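Local coordinates for solute-binding periplasmic protein of iron/siderophore ABC transporter (Yersinia pestis, PDB 6B2Y), which probably binds chelated iron in the periplasm and hands it to an ABC transporter of the inner membrane for uptake, at residues A342-A347 against A356-K361; P289-G294 against Q303-K308; L65-S70 against W330-N335; T42-R47 against L169-P174; K313-N316 against A320-T323. All blocks are in the same frame, centred on the assembly; numbering follows the deposited sequence.

Contact 3 lies nearest the middle of the chain, about 4 Å from its centre, and joins the lobe built on the parallel sheet to the lobe built on the mixed sheet; a bound sodium ion is about 5 Å from the Y67 side chain. Two neighbours touch it: contact 1 where A342 CB packs 4.0 Å from Y333 CD2, and contact 2 where L293 CD1 lies 3.7 Å from W330 N. Contact 4 sits on the surface of the first lobe, its centre about 16 Å from that of contact 3. Contact 5 follows contact 2 along the chain at the far end of the second lobe, and the centres of contacts 4 and 5 are about 38 Å apart.

Contact 1 of 5, residues A342-A347 against A356-K361; sequences AIQSFA and ADLDPK
L358 enters the contact first: its CD1 lies against the end of Q344, 3.9 Å from Q344 CD, while its CD2 packs 4.1 Å from Q344 CB. The two side chains cross at about a right angle, so both leucine methyls find the glutamine, one on its aliphatic stem and one on its amide. With CG anti to the backbone N (chi1 177°), L358 reaches in towards helix 340-350, as suits a large apolar residue in a loop that packs on a helix. D359 turns its CB away and serves as N-cap of helix 360-371, where its OD1 takes a weak bond from K361 N at 2.8 Å. P360, the first residue of that helix, suits the first turn because N-H groups there need no acceptor from within the helix, and its phi of -55° is already helical. P360 CB lies 3.8 Å from S345 OG, and P360 CA is 3.6 Å from Q344 OE1. The polar ends are satisfied elsewhere: Q344 OE1 bonds to T363 OG1, Q344 NE2 to N199 O, and S345 OG to L341 O, which lets an amide and a hydroxyl sit among apolar atoms in a buried place. Around this join of helices 340-350 and 360-371, helix 186-207 supplies V203 and K202 beside Q344, and W381 of strand 381-383 packs on both S345 and P360.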
# COMPACT_ATOMS: atom_id res chain seq x y z
N ALA A 342 3.28 6.85 -4.16
CA ALA A 342 2.05 7.62 -4.06
C ALA A 342 2.32 9.03 -3.56
O ALA A 342 1.70 10.00 -4.01
CB ALA A 342 1.05 6.91 -3.14
N ILE A 343 3.25 9.18 -2.60
CA ILE A 343 3.57 10.51 -2.10
C ILE A 343 4.07 11.40 -3.23
O ILE A 343 3.64 12.56 -3.37
CB ILE A 343 4.59 10.42 -0.96
CG1 ILE A 343 3.96 9.72 0.25
CG2 ILE A 343 5.09 11.80 -0.59
CD1 ILE A 343 5.04 9.27 1.25
N GLN A 344 4.95 10.86 -4.07
CA GLN A 344 5.51 11.63 -5.18
C GLN A 344 4.44 11.93 -6.23
O GLN A 344 4.40 13.04 -6.78
CB GLN A 344 6.68 10.88 -5.82
CG GLN A 344 7.95 10.86 -4.98
CD GLN A 344 9.12 10.28 -5.75
OE1 GLN A 344 8.95 9.72 -6.84
NE2 GLN A 344 10.30 10.42 -5.20
N SER A 345 3.58 10.95 -6.53
CA SER A 345 2.51 11.19 -7.50
C SER A 345 1.54 12.26 -7.01
O SER A 345 1.15 13.14 -7.78
CB SER A 345 1.76 9.88 -7.80
OG SER A 345 2.55 9.02 -8.59
N PHE A 346 1.14 12.19 -5.74
CA PHE A 346 0.27 13.23 -5.18
C PHE A 346 0.91 14.61 -5.34
O PHE A 346 0.25 15.56 -5.79
CB PHE A 346 -0.01 12.98 -3.70
CG PHE A 346 -0.96 11.85 -3.44
CD1 PHE A 346 -1.28 10.93 -4.44
CD2 PHE A 346 -1.51 11.67 -2.18
CE1 PHE A 346 -2.14 9.88 -4.19
CE2 PHE A 346 -2.36 10.62 -1.91
CZ PHE A 346 -2.69 9.72 -2.94
N ALA A 347 2.17 14.74 -4.94
CA ALA A 347 2.84 16.04 -4.97
C ALA A 347 2.90 16.59 -6.39
O ALA A 347 2.64 17.79 -6.61
CB ALA A 347 4.25 15.91 -4.41
N ALA A 356 8.08 19.58 -11.95
CA ALA A 356 8.27 19.20 -13.35
C ALA A 356 9.47 18.26 -13.51
O ALA A 356 9.45 17.38 -14.38
CB ALA A 356 8.44 20.45 -14.21
N ASP A 357 10.49 18.41 -12.69
CA ASP A 357 11.68 17.57 -12.75
C ASP A 357 11.52 16.23 -12.05
O ASP A 357 12.41 15.38 -12.15
CB ASP A 357 12.87 18.33 -12.15
CG ASP A 357 12.61 18.80 -10.72
OD1 ASP A 357 13.42 18.47 -9.82
OD2 ASP A 357 11.58 19.49 -10.48
N LEU A 358 10.41 16.01 -11.35
CA LEU A 358 10.19 14.80 -10.57
C LEU A 358 9.39 13.80 -11.39
O LEU A 358 8.32 14.13 -11.90
CB LEU A 358 9.46 15.13 -9.26
CG LEU A 358 9.07 13.97 -8.33
CD1 LEU A 358 10.32 13.29 -7.85
CD2 LEU A 358 8.22 14.46 -7.17
N ASP A 359 9.90 12.57 -11.49
CA ASP A 359 9.28 11.51 -12.29
C ASP A 359 9.08 10.27 -11.44
O ASP A 359 10.01 9.46 -11.29
CB ASP A 359 10.14 11.19 -13.51
CG ASP A 359 9.55 10.10 -14.38
OD1 ASP A 359 8.47 9.55 -14.04
OD2 ASP A 359 10.16 9.79 -15.43
N PRO A 360 7.88 10.07 -10.88
CA PRO A 360 7.62 8.84 -10.11
C PRO A 360 7.89 7.57 -10.88
O PRO A 360 8.23 6.55 -10.27
CB PRO A 360 6.13 8.97 -9.76
CG PRO A 360 5.87 10.44 -9.77
CD PRO A 360 6.76 11.02 -10.82
N LYS A 361 7.75 7.59 -12.22
CA LYS A 361 8.04 6.38 -12.99
C LYS A 361 9.51 6.01 -12.88
O LYS A 361 9.85 4.82 -12.76
CB LYS A 361 7.62 6.58 -14.45
CG LYS A 361 6.12 6.61 -14.66
CD LYS A 361 5.73 7.42 -15.89
CE LYS A 361 4.44 6.90 -16.50
NZ LYS A 361 4.67 6.18 -17.79

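Contact 2 of 5, residues P289-G294 against Q303-K308; sequences PGVVLG and QASLQK
S305 OG takes the backbone N-H of V292 in a nearly straight hydrogen bond, V292 N to S305 OG 2.8 Å at 169°, tying a loop to the flank of a helix. Round this bond lie two valines. CG1 of V291 is 3.8 Å from S305 OG, and CG2 of V292 packs 3.7 Å from S305 CB, so the hydroxyl is flanked by hydrocarbon. A serine suits the spot: it is small enough for the loop to come close, yet brings an acceptor for the V292 amide. Its chi1 of 77° sets OG between the backbone N and the carbonyl carbon, from where the hydroxyl also bonds to A302 O one turn back; that bond uses the serine's proton and leaves the oxygen to accept from V292. Further out, G290 adopts backbone angles that only glycine accepts readily, and V291 bonds through its backbone to K282. Along the helix, Q307 NE2 gives a 3.1 Å bond to Q303 OE1, a link between successive turns, while Q303 NE2 bonds to E383 O. Helix 299-310 lies beside strand 326-330, where A328 meets V291, L293 and L306, and beside strand 381-383, whose I382 packs on Q303 and L306.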
# COMPACT_ATOMS: atom_id res chain seq x y z
N PRO A 289 -17.26 -3.18 -10.08
CA PRO A 289 -16.88 -1.79 -10.37
C PRO A 289 -15.65 -1.36 -9.58
O PRO A 289 -15.28 -1.96 -8.57
CB PRO A 289 -18.12 -0.99 -9.97
CG PRO A 289 -18.79 -1.84 -8.92
CD PRO A 289 -18.52 -3.27 -9.32
N GLY A 290 -15.01 -0.31 -10.07
CA GLY A 290 -13.81 0.22 -9.45
C GLY A 290 -12.76 0.64 -10.46
O GLY A 290 -12.81 0.29 -11.64
N VAL A 291 -11.78 1.40 -9.97
CA VAL A 291 -10.68 1.85 -10.81
C VAL A 291 -9.75 0.68 -11.12
O VAL A 291 -9.43 -0.13 -10.23
CB VAL A 291 -9.92 3.00 -10.11
CG1 VAL A 291 -8.75 3.45 -10.95
CG2 VAL A 291 -10.87 4.17 -9.83
N VAL A 292 -9.32 0.59 -12.37
CA VAL A 292 -8.50 -0.52 -12.87
C VAL A 292 -7.05 -0.07 -12.92
O VAL A 292 -6.68 0.82 -13.71
CB VAL A 292 -9.00 -0.98 -14.26
CG1 VAL A 292 -8.02 -1.94 -14.87
CG2 VAL A 292 -10.36 -1.61 -14.11
N LEU A 293 -6.21 -0.66 -12.06
CA LEU A 293 -4.80 -0.33 -11.94
C LEU A 293 -4.05 -1.56 -11.47
O LEU A 293 -4.62 -2.42 -10.79
CB LEU A 293 -4.56 0.83 -10.95
CG LEU A 293 -5.20 2.17 -11.26
CD1 LEU A 293 -5.30 3.03 -10.00
CD2 LEU A 293 -4.39 2.88 -12.34
N GLY A 294 -2.75 -1.64 -11.82
CA GLY A 294 -1.90 -2.71 -11.35
C GLY A 294 -0.91 -3.18 -12.40
O GLY A 294 -0.76 -2.58 -13.47
N GLN A 303 -7.12 4.74 -17.78
CA GLN A 303 -7.82 5.96 -18.15
C GLN A 303 -9.30 5.70 -18.37
O GLN A 303 -10.14 6.49 -17.94
CB GLN A 303 -7.20 6.55 -19.41
CG GLN A 303 -7.73 7.92 -19.77
CD GLN A 303 -7.51 8.91 -18.66
OE1 GLN A 303 -8.46 9.38 -18.03
NE2 GLN A 303 -6.25 9.24 -18.42
N ALA A 304 -9.64 4.59 -19.04
CA ALA A 304 -11.05 4.29 -19.33
C ALA A 304 -11.83 3.93 -18.08
O ALA A 304 -13.01 4.31 -17.94
CB ALA A 304 -11.13 3.16 -20.34
N SER A 305 -11.19 3.29 -17.09
CA SER A 305 -11.89 2.97 -15.85
C SER A 305 -12.07 4.20 -14.96
O SER A 305 -13.08 4.30 -14.25
CB SER A 305 -11.14 1.89 -15.08
OG SER A 305 -10.01 2.43 -14.42
N LEU A 306 -11.12 5.15 -14.98
CA LEU A 306 -11.26 6.36 -14.18
C LEU A 306 -12.42 7.22 -14.68
O LEU A 306 -13.25 7.68 -13.89
CB LEU A 306 -9.95 7.16 -14.20
CG LEU A 306 -9.97 8.49 -13.44
CD1 LEU A 306 -10.41 8.27 -12.01
CD2 LEU A 306 -8.63 9.20 -13.50
N GLN A 307 -12.50 7.42 -16.01
CA GLN A 307 -13.62 8.13 -16.62
C GLN A 307 -14.96 7.56 -16.17
O GLN A 307 -15.90 8.32 -15.88
CB GLN A 307 -13.50 8.08 -18.15
CG GLN A 307 -12.35 8.88 -18.72
CD GLN A 307 -12.34 10.31 -18.21
OE1 GLN A 307 -13.40 10.90 -17.99
NE2 GLN A 307 -11.15 10.85 -17.99
N LYS A 308 -15.08 6.23 -16.10
CA LYS A 308 -16.34 5.66 -15.65
C LYS A 308 -16.60 5.97 -14.18
O LYS A 308 -17.73 6.28 -13.79
CB LYS A 308 -16.38 4.15 -15.89
CG LYS A 308 -17.46 3.44 -15.08
CD LYS A 308 -18.09 2.28 -15.86
CE LYS A 308 -17.06 1.51 -16.67
NZ LYS A 308 -17.64 0.27 -17.28

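Contact 3 of 5, residues L65-S70 against W330-N335; sequences LFYAVS and WHNYYN
Y67 joins helix 66-70 to W330 and N332: its backbone O takes a 2.7 Å bond from S70 OG, and its ring end meets the other two residues. Y67 OH bonds to D92 OD2 and lies 3.6 Å from W330 CH2; N332 ND2, 3.5 Å from Y67 OH, has too poor an angle for a hydrogen bond, and N332 OD1 is held by R64 NH1. The tyrosine ring presents a face to the edge of the indole in an offset edge-to-face pair: the centroids of the Y67 ring and the W330 six-membered ring are 5.7 Å apart and the planes lie at 62°. The closest carbons are Y67 CZ and W330 CH2, at 3.8 Å. The contact bridges the two lobes of a periplasmic binding protein, one with a parallel sheet whose strand 58-60 leads into helix 66-70, the other with the mixed sheet whose strand 326-330 ends at W330. Tyrosine and tryptophan are apt here, being long and flat enough to span the distance between backbones. In the 3-10 turn, N332 has CG anti to its carbonyl carbon (chi1 -72°), which brings CG to 3.7 Å from Y67 OH. Farther along, N335 O lies near the plane of the tyrosine ring at its edge, and a water makes weak bonds to both A68 N and N335 O.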
# COMPACT_ATOMS: atom_id res chain seq x y z
N LEU A 65 1.76 -8.23 3.12
CA LEU A 65 3.06 -7.95 3.73
C LEU A 65 4.21 -8.48 2.88
O LEU A 65 5.37 -8.14 3.14
CB LEU A 65 3.12 -8.55 5.15
CG LEU A 65 2.26 -7.72 6.12
CD1 LEU A 65 2.14 -8.38 7.49
CD2 LEU A 65 2.81 -6.28 6.23
N PHE A 66 3.91 -9.27 1.85
CA PHE A 66 4.93 -9.67 0.90
C PHE A 66 5.61 -8.46 0.27
O PHE A 66 6.82 -8.52 -0.01
CB PHE A 66 4.31 -10.55 -0.18
CG PHE A 66 5.25 -10.85 -1.32
CD1 PHE A 66 6.38 -11.61 -1.11
CD2 PHE A 66 5.00 -10.34 -2.59
CE1 PHE A 66 7.25 -11.88 -2.15
CE2 PHE A 66 5.87 -10.61 -3.63
CZ PHE A 66 7.00 -11.38 -3.40
N TYR A 67 4.89 -7.36 0.06
CA TYR A 67 5.54 -6.18 -0.52
C TYR A 67 6.73 -5.77 0.34
O TYR A 67 7.82 -5.51 -0.17
CB TYR A 67 4.58 -5.00 -0.64
CG TYR A 67 3.31 -5.26 -1.41
CD1 TYR A 67 3.31 -5.93 -2.64
CD2 TYR A 67 2.09 -4.80 -0.91
CE1 TYR A 67 2.11 -6.14 -3.33
CE2 TYR A 67 0.90 -5.02 -1.59
CZ TYR A 67 0.93 -5.69 -2.80
OH TYR A 67 -0.27 -5.88 -3.45
N ALA A 68 6.53 -5.71 1.66
CA ALA A 68 7.61 -5.27 2.54
C ALA A 68 8.74 -6.29 2.56
O ALA A 68 9.92 -5.91 2.50
CB ALA A 68 7.07 -5.03 3.95
N VAL A 69 8.40 -7.57 2.61
CA VAL A 69 9.42 -8.61 2.67
C VAL A 69 10.21 -8.67 1.36
O VAL A 69 11.43 -8.90 1.38
CB VAL A 69 8.76 -9.96 3.03
CG1 VAL A 69 9.73 -11.14 2.82
CG2 VAL A 69 8.28 -9.92 4.45
N SER A 70 9.55 -8.41 0.23
CA SER A 70 10.24 -8.43 -1.07
C SER A 70 11.42 -7.47 -1.12
O SER A 70 12.40 -7.73 -1.84
CB SER A 70 9.26 -8.12 -2.19
OG SER A 70 8.94 -6.73 -2.25
N TRP A 330 -3.11 3.65 -7.14
CA TRP A 330 -3.22 2.22 -6.82
C TRP A 330 -3.52 2.03 -5.33
O TRP A 330 -2.79 2.55 -4.47
CB TRP A 330 -1.92 1.51 -7.19
CG TRP A 330 -1.91 0.01 -7.15
CD1 TRP A 330 -2.73 -0.84 -7.85
CD2 TRP A 330 -0.97 -0.82 -6.45
NE1 TRP A 330 -2.37 -2.16 -7.60
CE2 TRP A 330 -1.30 -2.17 -6.75
CE3 TRP A 330 0.11 -0.55 -5.60
CZ2 TRP A 330 -0.58 -3.24 -6.22
CZ3 TRP A 330 0.82 -1.62 -5.07
CH2 TRP A 330 0.47 -2.95 -5.38
N HIS A 331 -4.57 1.27 -5.03
CA HIS A 331 -5.06 1.23 -3.66
C HIS A 331 -4.07 0.57 -2.72
O HIS A 331 -3.97 0.97 -1.55
CB HIS A 331 -6.39 0.51 -3.58
CG HIS A 331 -6.89 0.40 -2.18
ND1 HIS A 331 -7.36 1.50 -1.48
CD2 HIS A 331 -6.95 -0.64 -1.32
CE1 HIS A 331 -7.69 1.12 -0.26
NE2 HIS A 331 -7.46 -0.17 -0.14
N ASN A 332 -3.31 -0.42 -3.20
CA ASN A 332 -2.45 -1.16 -2.29
C ASN A 332 -1.31 -0.32 -1.73
O ASN A 332 -0.66 -0.77 -0.77
CB ASN A 332 -1.91 -2.41 -2.98
CG ASN A 332 -2.99 -3.46 -3.17
OD1 ASN A 332 -3.77 -3.73 -2.25
ND2 ASN A 332 -3.05 -4.04 -4.36
N TYR A 333 -1.06 0.88 -2.27
CA TYR A 333 -0.15 1.80 -1.58
C TYR A 333 -0.69 2.22 -0.21
O TYR A 333 0.04 2.85 0.57
CB TYR A 333 0.14 3.05 -2.44
CG TYR A 333 0.95 2.77 -3.71
CD1 TYR A 333 2.09 1.98 -3.69
CD2 TYR A 333 0.57 3.34 -4.93
CE1 TYR A 333 2.82 1.74 -4.86
CE2 TYR A 333 1.29 3.10 -6.09
CZ TYR A 333 2.40 2.30 -6.06
OH TYR A 333 3.10 2.08 -7.23
N TYR A 334 -1.95 1.89 0.11
CA TYR A 334 -2.48 2.22 1.42
C TYR A 334 -1.90 1.33 2.52
O TYR A 334 -2.13 1.60 3.71
CB TYR A 334 -4.02 2.15 1.39
CG TYR A 334 -4.61 0.79 1.66
CD1 TYR A 334 -5.58 0.62 2.65
CD2 TYR A 334 -4.21 -0.33 0.94
CE1 TYR A 334 -6.12 -0.63 2.91
CE2 TYR A 334 -4.74 -1.57 1.19
CZ TYR A 334 -5.70 -1.72 2.17
OH TYR A 334 -6.24 -2.96 2.42
N ASN A 335 -1.16 0.29 2.16
CA ASN A 335 -0.54 -0.60 3.15
C ASN A 335 0.71 -1.24 2.54
O ASN A 335 0.82 -2.46 2.41
CB ASN A 335 -1.54 -1.67 3.61
CG ASN A 335 -1.06 -2.40 4.84
OD1 ASN A 335 -0.13 -1.96 5.51
ND2 ASN A 335 -1.70 -3.53 5.15
O HOH W 1 3.45 -4.60 2.57

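Contact 4 of 5, residues T42-R47 against L169-P174; sequences TDMAGR and LKNTLP
M44 reaches over to helix 168-182 and meets residues 169-174 with the last two atoms of its side chain. M44 SD lies 3.8 Å from P174 CB, and M44 CE comes within 3.5 Å of both N171 CG and N171 OD1. The chain leaves with CG beside the backbone N and then bends twice, at chi2 (-55°) and chi3 (-61°), a curled shape that turns the methyl onto the asparagine and presents the sulfur to the proline. Methionine suits such a place, since its unbranched, pliable chain can fold to the contour it meets. N171, with CG anti to its carbonyl carbon (chi1 -71°), runs alongside M44, antiparallel to it, and its amide ND2 is bonded to D163 OD2. P174 has no N-H, and the helix is kinked here; its CB offers an apolar surface to the sulfur. M44 is carried by a type I turn from D43 to G46, where D43 OD1 accepts from R47 N at 3.0 Å and, weakly, from A45 N. R47 NH1 closes a salt bridge to D43 OD2 at 2.7 Å, met from above the carboxylate plane, and a second bridge runs from R47 NH2 to E153 OE1. The turn between strands 40-42 and 48-50 thus lies at the surface, joined by M44 and D43 to F161 of strand 159-162 and packed on S175 and L178 of helix 168-182.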
# COMPACT_ATOMS: atom_id res chain seq x y z
N THR A 42 11.79 -5.22 19.51
CA THR A 42 10.61 -4.50 19.95
C THR A 42 9.80 -4.18 18.70
O THR A 42 10.31 -3.51 17.79
CB THR A 42 10.95 -3.22 20.71
OG1 THR A 42 11.78 -3.53 21.85
CG2 THR A 42 9.66 -2.54 21.19
N ASP A 43 8.56 -4.66 18.63
CA ASP A 43 7.83 -4.51 17.37
C ASP A 43 6.98 -3.23 17.38
O ASP A 43 7.05 -2.41 18.29
CB ASP A 43 7.02 -5.77 17.06
CG ASP A 43 5.76 -5.92 17.91
OD1 ASP A 43 5.45 -5.05 18.73
OD2 ASP A 43 5.07 -6.96 17.73
N MET A 44 6.18 -3.05 16.32
CA MET A 44 5.46 -1.79 16.18
C MET A 44 4.29 -1.68 17.15
O MET A 44 3.73 -0.59 17.31
CB MET A 44 4.98 -1.60 14.73
CG MET A 44 6.14 -1.48 13.76
SD MET A 44 7.27 -0.16 14.23
CE MET A 44 6.17 1.22 14.15
N ALA A 45 3.92 -2.78 17.80
CA ALA A 45 2.95 -2.74 18.89
C ALA A 45 3.62 -2.49 20.25
O ALA A 45 2.91 -2.37 21.26
CB ALA A 45 2.16 -4.06 18.93
N GLY A 46 4.94 -2.41 20.28
CA GLY A 46 5.67 -2.26 21.53
C GLY A 46 5.90 -3.56 22.26
O GLY A 46 6.39 -3.53 23.40
N ARG A 47 5.54 -4.69 21.66
CA ARG A 47 5.82 -5.99 22.25
C ARG A 47 7.30 -6.34 22.11
O ARG A 47 7.96 -5.95 21.14
CB ARG A 47 4.98 -7.07 21.59
CG ARG A 47 3.47 -6.78 21.68
CD ARG A 47 2.68 -7.52 20.60
NE ARG A 47 2.74 -8.98 20.71
CZ ARG A 47 3.50 -9.76 19.95
NH1 ARG A 47 4.30 -9.23 19.02
NH2 ARG A 47 3.48 -11.08 20.12
N LEU A 169 3.29 7.75 7.77
CA LEU A 169 4.30 8.80 7.96
C LEU A 169 5.27 8.43 9.09
O LEU A 169 6.50 8.54 8.92
CB LEU A 169 3.62 10.14 8.26
CG LEU A 169 4.59 11.20 8.79
CD1 LEU A 169 5.15 12.01 7.64
CD2 LEU A 169 3.94 12.12 9.83
N LYS A 170 4.74 8.01 10.24
CA LYS A 170 5.58 7.72 11.40
C LYS A 170 6.19 6.33 11.36
O LYS A 170 7.28 6.13 11.90
CB LYS A 170 4.75 7.86 12.69
CG LYS A 170 4.28 9.27 12.94
CD LYS A 170 3.63 9.39 14.30
CE LYS A 170 2.17 9.05 14.24
NZ LYS A 170 1.49 9.41 15.52
N ASN A 171 5.53 5.36 10.71
CA ASN A 171 5.78 3.95 10.98
C ASN A 171 6.37 3.17 9.80
O ASN A 171 6.80 2.02 9.99
CB ASN A 171 4.49 3.25 11.42
CG ASN A 171 4.03 3.68 12.81
OD1 ASN A 171 4.77 4.32 13.56
ND2 ASN A 171 2.80 3.29 13.17
N THR A 172 6.40 3.76 8.60
CA THR A 172 6.91 3.00 7.46
C THR A 172 8.37 2.64 7.65
O THR A 172 8.77 1.48 7.46
CB THR A 172 6.73 3.79 6.16
OG1 THR A 172 5.35 3.99 5.90
CG2 THR A 172 7.35 3.01 4.99
N LEU A 173 9.20 3.63 8.03
CA LEU A 173 10.63 3.38 8.18
C LEU A 173 10.94 2.55 9.42
O LEU A 173 11.74 1.59 9.32
CB LEU A 173 11.40 4.71 8.16
CG LEU A 173 11.23 5.43 6.83
CD1 LEU A 173 12.04 6.73 6.82
CD2 LEU A 173 11.66 4.50 5.68
N PRO A 174 10.38 2.85 10.60
CA PRO A 174 10.54 1.91 11.72
C PRO A 174 10.12 0.49 11.36
O PRO A 174 10.79 -0.46 11.78
CB PRO A 174 9.64 2.50 12.81
CG PRO A 174 9.70 3.98 12.57
CD PRO A 174 9.67 4.07 11.03

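Contact 5 of 5, residues K313-N316 against A320-T323; sequences KGIN and AVNT
In the long beta-alpha-beta crossover from strand 275-280 to strand 326-330, which lie parallel in the mixed sheet, the chain closes a small loop after helix 299-310, and there I315 and N316 meet V321 and N322. The first segment turns into a 3-10 stretch at I315, and the second belongs to the short helix 319-322. G314 carries the chain round with a positive phi of 78°, a value that favours glycine, and its carbonyl O bonds to T317 OG1. I315 and V321 form the apolar half of the contact, their side chains crossing at about a right angle. CG2 of I315 lies 3.9 Å from CG2 of V321. V321 CG2 also comes 3.3 Å from I315 O, while V321 CG1 rests 4.1 Å from N316 CA. Branching at CB is useful here, because V321 can send one methyl to the isoleucine and spread the other over the backbone of the next residue. Isoleucine is buried, whereas the asparagines lie nearer the solvent, in keeping with their polarity. The CB of N316 points away from 320-323, and it is the residue's backbone carbonyl that takes part. The second segment also makes two bonds, A320 O with S326 OG and T323 OG1 with S319 O. With CG anti to its carbonyl carbon (chi1 -66°), N322 brings its amide back to the loop and gives its N-H to the carbonyl of N316, N322 ND2 to N316 O 3.0 Å, with the donor lying 44° above the carbonyl plane.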
# COMPACT_ATOMS: atom_id res chain seq x y z
N LYS A 313 -23.10 9.20 -10.02
CA LYS A 313 -23.95 10.26 -9.49
C LYS A 313 -23.30 10.92 -8.29
O LYS A 313 -22.54 10.29 -7.54
CB LYS A 313 -25.32 9.71 -9.11
CG LYS A 313 -26.06 9.01 -10.24
CD LYS A 313 -27.53 8.77 -9.90
CE LYS A 313 -28.47 9.62 -10.78
NZ LYS A 313 -28.25 11.10 -10.69
N GLY A 314 -23.60 12.21 -8.10
CA GLY A 314 -23.06 12.97 -6.99
C GLY A 314 -21.63 13.41 -7.24
O GLY A 314 -21.34 14.60 -7.31
N ILE A 315 -20.75 12.42 -7.41
CA ILE A 315 -19.35 12.68 -7.76
C ILE A 315 -19.24 13.55 -9.01
O ILE A 315 -18.39 14.44 -9.10
CB ILE A 315 -18.60 11.35 -7.92
CG1 ILE A 315 -18.69 10.53 -6.63
CG2 ILE A 315 -17.16 11.56 -8.38
CD1 ILE A 315 -17.89 11.09 -5.46
N ASN A 316 -20.10 13.30 -10.02
CA ASN A 316 -19.94 14.02 -11.28
C ASN A 316 -20.41 15.48 -11.21
O ASN A 316 -20.34 16.18 -12.23
CB ASN A 316 -20.65 13.28 -12.43
CG ASN A 316 -22.15 13.14 -12.22
OD1 ASN A 316 -22.74 13.78 -11.34
ND2 ASN A 316 -22.78 12.30 -13.03
N ALA A 320 -14.00 19.59 -9.01
CA ALA A 320 -12.75 18.89 -9.24
C ALA A 320 -12.87 17.88 -10.37
O ALA A 320 -11.92 17.66 -11.12
CB ALA A 320 -12.28 18.18 -7.96
N VAL A 321 -14.05 17.27 -10.51
CA VAL A 321 -14.26 16.26 -11.54
C VAL A 321 -14.34 16.90 -12.92
O VAL A 321 -13.85 16.35 -13.91
CB VAL A 321 -15.53 15.45 -11.20
CG1 VAL A 321 -16.07 14.73 -12.44
CG2 VAL A 321 -15.23 14.46 -10.07
N ASN A 322 -14.93 18.09 -13.02
CA ASN A 322 -15.28 18.70 -14.30
C ASN A 322 -14.27 19.74 -14.77
O ASN A 322 -14.37 20.19 -15.92
CB ASN A 322 -16.66 19.35 -14.20
CG ASN A 322 -17.76 18.33 -13.99
OD1 ASN A 322 -17.87 17.37 -14.75
ND2 ASN A 322 -18.58 18.54 -12.96
N THR A 323 -13.30 20.12 -13.94
CA THR A 323 -12.35 21.16 -14.30
C THR A 323 -10.93 20.63 -14.47
O THR A 323 -9.98 21.42 -14.54
CB THR A 323 -12.37 22.27 -13.25
OG1 THR A 323 -12.18 21.71 -11.95
CG2 THR A 323 -13.71 22.99 -13.28